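Local coordinates for DNA polymerase (Pyrobaculum calidifontis, PDB 5MDN), which probably copies DNA as a family B polymerase, adding deoxyribonucleotides to a growing strand with release of diphosphate, at residues P410-F421 with I587-F598. Sequence-based numbering, arbitrary orientation.
Sequences PGLYSDVLVLDF and IKVDKDYERVLF
Arg595 reaches across to Ser414 and Leu412 where two antiparallel strand pairs meet at a shared corner. Its CB lies 3.8 Å from Tyr413 O; CG comes beside the same carbonyl and Ser414 OG; CD touches Ser414 OG on one flank and, about a right angle away, Leu412 CD2 at 4.0 Å. NE then gives its hydrogen to Ser414 OG (3.1 Å), which lies at the edge of the guanidinium, in its plane, though the bond is bent to 136°. A bend at chi3 of Arg595 (-64°) turns this NE edge to Ser414, while NH1 is hydrogen-bonded to Leu642 O and NH2 has a long salt bridge to Glu594 OE2. With an alanine here, Ser414 OG and Leu642 O would probably lose this donor, and Leu412 the methylenes it packs on across the strands. At the corner Asp415 N bonds Glu594 O almost straight, from above the carbonyl plane, and Val416 CB packs on Val596 CG2 (3.9 Å). Farther on, Val418 O accepts Asp590 N at 2.6 Å and, weakly, Lys591 N: a classic beta bulge. Val418 CG2 meets the Tyr593 ring edge, and Ile587 CD1 makes a CH-pi contact over one Phe421 face. Strand 588-593 is outermost in the antiparallel palm sheet of this family B polymerase, where 416-420 adjoins hairpin 556-560/563-567; strands 411-413 and 595-598 begin a second sheet, continued by 605-609, with helix 628-643 against Leu412 and Leu597.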
loop_
_atom_site.group_PDB
_atom_site.type_symbol
_atom_site.label_atom_id
_atom_site.label_comp_id
_atom_site.label_asym_id
_atom_site.label_seq_id
_atom_site.Cartn_x
_atom_site.Cartn_y
_atom_site.Cartn_z
ATOM N N PRO A 410 -1.457 26.550 16.251
ATOM C CA PRO A 410 -1.523 26.812 14.806
ATOM C C PRO A 410 -0.764 28.082 14.448
ATOM O O PRO A 410 -0.966 29.138 15.053
ATOM C CB PRO A 410 -3.025 26.951 14.538
ATOM C CG PRO A 410 -3.681 26.197 15.646
ATOM C CD PRO A 410 -2.792 26.368 16.847
ATOM N N GLY A 411 0.110 27.975 13.456
ATOM C CA GLY A 411 0.911 29.109 13.048
ATOM C C GLY A 411 2.127 28.665 12.257
ATOM O O GLY A 411 2.273 27.496 11.898
ATOM N N LEU A 412 2.997 29.639 11.994
ATOM C CA LEU A 412 4.175 29.454 11.160
ATOM C C LEU A 412 5.414 29.265 12.028
ATOM O O LEU A 412 5.618 29.993 13.004
ATOM C CB LEU A 412 4.362 30.655 10.231
ATOM C CG LEU A 412 5.307 30.521 9.036
ATOM C CD1 LEU A 412 4.694 29.640 7.965
ATOM C CD2 LEU A 412 5.645 31.896 8.476
ATOM N N TYR A 413 6.240 28.283 11.664
ATOM C CA TYR A 413 7.467 27.977 12.386
ATOM C C TYR A 413 8.589 27.743 11.387
ATOM O O TYR A 413 8.397 27.054 10.381
ATOM C CB TYR A 413 7.305 26.739 13.281
ATOM C CG TYR A 413 6.172 26.833 14.279
ATOM C CD1 TYR A 413 4.886 26.440 13.933
ATOM C CD2 TYR A 413 6.390 27.309 15.565
ATOM C CE1 TYR A 413 3.847 26.520 14.840
ATOM C CE2 TYR A 413 5.357 27.393 16.479
ATOM C CZ TYR A 413 4.088 26.997 16.110
ATOM O OH TYR A 413 3.058 27.078 17.018
ATOM N N SER A 414 9.759 28.310 11.669
ATOM C CA SER A 414 10.915 28.219 10.785
ATOM C C SER A 414 11.988 27.328 11.399
ATOM O O SER A 414 12.182 27.327 12.619
ATOM C CB SER A 414 11.495 29.608 10.499
ATOM O OG SER A 414 10.545 30.431 9.844
ATOM N N ASP A 415 12.681 26.574 10.540
ATOM C CA ASP A 415 13.753 25.666 10.942
ATOM C C ASP A 415 13.269 24.641 11.961
ATOM O O ASP A 415 13.468 24.816 13.167
ATOM C CB ASP A 415 14.943 26.450 11.506
ATOM C CG ASP A 415 15.635 27.298 10.458
ATOM O OD1 ASP A 415 15.686 26.872 9.284
ATOM O OD2 ASP A 415 16.133 28.388 10.808
ATOM N N VAL A 416 12.653 23.560 11.491
ATOM C CA VAL A 416 12.033 22.565 12.358
ATOM C C VAL A 416 12.574 21.191 11.995
ATOM O O VAL A 416 12.625 20.832 10.813
ATOM C CB VAL A 416 10.496 22.588 12.240
ATOM C CG1 VAL A 416 9.875 21.472 13.066
ATOM C CG2 VAL A 416 9.949 23.943 12.663
ATOM N N LEU A 417 12.978 20.427 13.008
ATOM C CA LEU A 417 13.388 19.040 12.846
ATOM C C LEU A 417 12.303 18.118 13.384
ATOM O O LEU A 417 11.750 18.355 14.465
ATOM C CB LEU A 417 14.709 18.761 13.573
ATOM C CG LEU A 417 15.945 19.550 13.139
ATOM C CD1 LEU A 417 17.176 19.052 13.882
ATOM C CD2 LEU A 417 16.145 19.440 11.638
ATOM N N VAL A 418 12.002 17.067 12.626
ATOM C CA VAL A 418 11.064 16.031 13.045
ATOM C C VAL A 418 11.865 14.810 13.476
ATOM O O VAL A 418 12.618 14.236 12.679
ATOM C CB VAL A 418 10.077 15.680 11.921
ATOM C CG1 VAL A 418 9.141 14.568 12.371
ATOM C CG2 VAL A 418 9.289 16.913 11.510
ATOM N N LEU A 419 11.702 14.408 14.732
ATOM C CA LEU A 419 12.430 13.278 15.292
ATOM C C LEU A 419 11.541 12.042 15.273
ATOM O O LEU A 419 10.400 12.084 15.744
ATOM C CB LEU A 419 12.897 13.582 16.717
ATOM C CG LEU A 419 13.876 14.753 16.852
ATOM C CD1 LEU A 419 14.066 15.153 18.308
ATOM C CD2 LEU A 419 15.209 14.411 16.209
ATOM N N ASP A 420 12.070 10.948 14.734
ATOM C CA ASP A 420 11.321 9.706 14.583
ATOM C C ASP A 420 11.409 8.893 15.870
ATOM O O ASP A 420 12.509 8.569 16.331
ATOM C CB ASP A 420 11.854 8.900 13.399
ATOM C CG ASP A 420 10.910 7.790 12.976
ATOM O OD1 ASP A 420 9.845 7.635 13.610
ATOM O OD2 ASP A 420 11.240 7.067 12.013
ATOM N N PHE A 421 10.251 8.568 16.447
ATOM C CA PHE A 421 10.164 7.765 17.661
ATOM C C PHE A 421 9.543 6.393 17.413
ATOM O O PHE A 421 9.037 5.769 18.350
ATOM C CB PHE A 421 9.373 8.514 18.735
ATOM C CG PHE A 421 10.213 9.415 19.595
ATOM C CD1 PHE A 421 10.516 10.700 19.183
ATOM C CD2 PHE A 421 10.684 8.982 20.823
ATOM C CE1 PHE A 421 11.282 11.535 19.971
ATOM C CE2 PHE A 421 11.451 9.813 21.618
ATOM C CZ PHE A 421 11.750 11.092 21.190
ATOM N N ILE A 587 16.964 7.227 18.011
ATOM C CA ILE A 587 16.179 8.307 17.425
ATOM C C ILE A 587 16.937 8.870 16.231
ATOM O O ILE A 587 18.165 9.008 16.273
ATOM C CB ILE A 587 15.881 9.406 18.466
ATOM C CG1 ILE A 587 15.080 8.835 19.639
ATOM C CG2 ILE A 587 15.132 10.570 17.832
ATOM C CD1 ILE A 587 13.776 8.180 19.240
ATOM N N LYS A 588 16.202 9.197 15.169
ATOM C CA LYS A 588 16.789 9.742 13.954
ATOM C C LYS A 588 15.930 10.886 13.442
ATOM O O LYS A 588 14.702 10.864 13.558
ATOM C CB LYS A 588 16.940 8.677 12.855
ATOM C CG LYS A 588 17.763 9.142 11.650
ATOM C CD LYS A 588 18.120 8.002 10.701
ATOM C CE LYS A 588 19.011 6.975 11.375
ATOM N NZ LYS A 588 20.296 7.596 11.805
ATOM N N VAL A 589 16.594 11.886 12.867
ATOM C CA VAL A 589 15.902 13.024 12.273
ATOM C C VAL A 589 15.175 12.552 11.022
ATOM O O VAL A 589 15.802 12.137 10.041
ATOM C CB VAL A 589 16.885 14.157 11.963
ATOM C CG1 VAL A 589 16.181 15.254 11.188
ATOM C CG2 VAL A 589 17.483 14.693 13.256
ATOM N N ASP A 590 13.843 12.614 11.053
ATOM C CA ASP A 590 13.053 12.165 9.915
ATOM C C ASP A 590 12.991 13.231 8.827
ATOM O O ASP A 590 13.220 12.937 7.649
ATOM C CB ASP A 590 11.642 11.781 10.368
ATOM C CG ASP A 590 10.914 10.934 9.349
ATOM O OD1 ASP A 590 11.536 10.001 8.800
ATOM O OD2 ASP A 590 9.722 11.205 9.095
ATOM N N LYS A 591 12.690 14.473 9.201
ATOM C CA LYS A 591 12.566 15.560 8.240
ATOM C C LYS A 591 13.259 16.804 8.774
ATOM O O LYS A 591 13.198 17.092 9.973
ATOM C CB LYS A 591 11.095 15.875 7.936
ATOM C CG LYS A 591 10.344 14.752 7.243
ATOM C CD LYS A 591 10.855 14.526 5.830
ATOM C CE LYS A 591 10.209 13.301 5.203
ATOM N NZ LYS A 591 8.813 13.578 4.768
ATOM N N ASP A 592 13.914 17.537 7.877
ATOM C CA ASP A 592 14.512 18.836 8.184
ATOM C C ASP A 592 13.759 19.876 7.363
ATOM O O ASP A 592 14.039 20.061 6.174
ATOM C CB ASP A 592 16.009 18.846 7.875
ATOM C CG ASP A 592 16.667 20.178 8.200
ATOM O OD1 ASP A 592 16.021 21.027 8.852
ATOM O OD2 ASP A 592 17.836 20.376 7.806
ATOM N N TYR A 593 12.808 20.556 7.998
ATOM C CA TYR A 593 11.975 21.539 7.321
ATOM C C TYR A 593 12.568 22.935 7.463
ATOM O O TYR A 593 12.981 23.335 8.557
ATOM C CB TYR A 593 10.556 21.523 7.885
ATOM C CG TYR A 593 9.757 20.281 7.564
ATOM C CD1 TYR A 593 9.490 19.923 6.249
ATOM C CD2 TYR A 593 9.253 19.478 8.578
ATOM C CE1 TYR A 593 8.751 18.791 5.954
ATOM C CE2 TYR A 593 8.513 18.347 8.293
ATOM C CZ TYR A 593 8.266 18.009 6.980
ATOM O OH TYR A 593 7.531 16.882 6.692
ATOM N N GLU A 594 12.609 23.671 6.351
ATOM C CA GLU A 594 12.968 25.083 6.414
ATOM C C GLU A 594 11.869 25.894 7.091
ATOM O O GLU A 594 12.156 26.827 7.852
ATOM C CB GLU A 594 13.248 25.611 5.008
ATOM C CG GLU A 594 13.778 27.033 4.964
ATOM C CD GLU A 594 14.161 27.462 3.561
ATOM O OE1 GLU A 594 14.177 26.598 2.659
ATOM O OE2 GLU A 594 14.447 28.661 3.359
ATOM N N ARG A 595 10.610 25.556 6.824
ATOM C CA ARG A 595 9.472 26.218 7.443
ATOM C C ARG A 595 8.302 25.244 7.495
ATOM O O ARG A 595 8.182 24.351 6.654
ATOM C CB ARG A 595 9.104 27.505 6.692
ATOM C CG ARG A 595 8.643 28.639 7.597
ATOM C CD ARG A 595 8.858 30.020 6.985
ATOM N NE ARG A 595 10.272 30.324 6.777
ATOM C CZ ARG A 595 10.871 30.374 5.591
ATOM N NH1 ARG A 595 10.184 30.147 4.481
ATOM N NH2 ARG A 595 12.164 30.661 5.518
ATOM N N VAL A 596 7.438 25.432 8.491
ATOM C CA VAL A 596 6.303 24.546 8.744
ATOM C C VAL A 596 5.087 25.400 9.072
ATOM O O VAL A 596 5.199 26.423 9.756
ATOM C CB VAL A 596 6.588 23.551 9.894
ATOM C CG1 VAL A 596 5.351 22.725 10.224
ATOM C CG2 VAL A 596 7.734 22.634 9.540
ATOM N N LEU A 597 3.926 24.980 8.579
ATOM C CA LEU A 597 2.666 25.678 8.807
ATOM C C LEU A 597 1.653 24.706 9.402
ATOM O O LEU A 597 1.183 23.794 8.713
ATOM C CB LEU A 597 2.144 26.279 7.506
ATOM C CG LEU A 597 0.697 26.769 7.513
ATOM C CD1 LEU A 597 0.512 27.932 8.476
ATOM C CD2 LEU A 597 0.302 27.158 6.107
ATOM N N PHE A 598 1.314 24.907 10.673
ATOM C CA PHE A 598 0.219 24.185 11.309
ATOM C C PHE A 598 -1.062 24.993 11.145
ATOM O O PHE A 598 -1.147 26.135 11.613
ATOM C CB PHE A 598 0.508 23.938 12.790
ATOM C CG PHE A 598 1.373 22.737 13.054
ATOM C CD1 PHE A 598 2.754 22.850 13.099
ATOM C CD2 PHE A 598 0.802 21.493 13.271
ATOM C CE1 PHE A 598 3.548 21.743 13.349
ATOM C CE2 PHE A 598 1.588 20.384 13.522
ATOM C CZ PHE A 598 2.962 20.509 13.560
#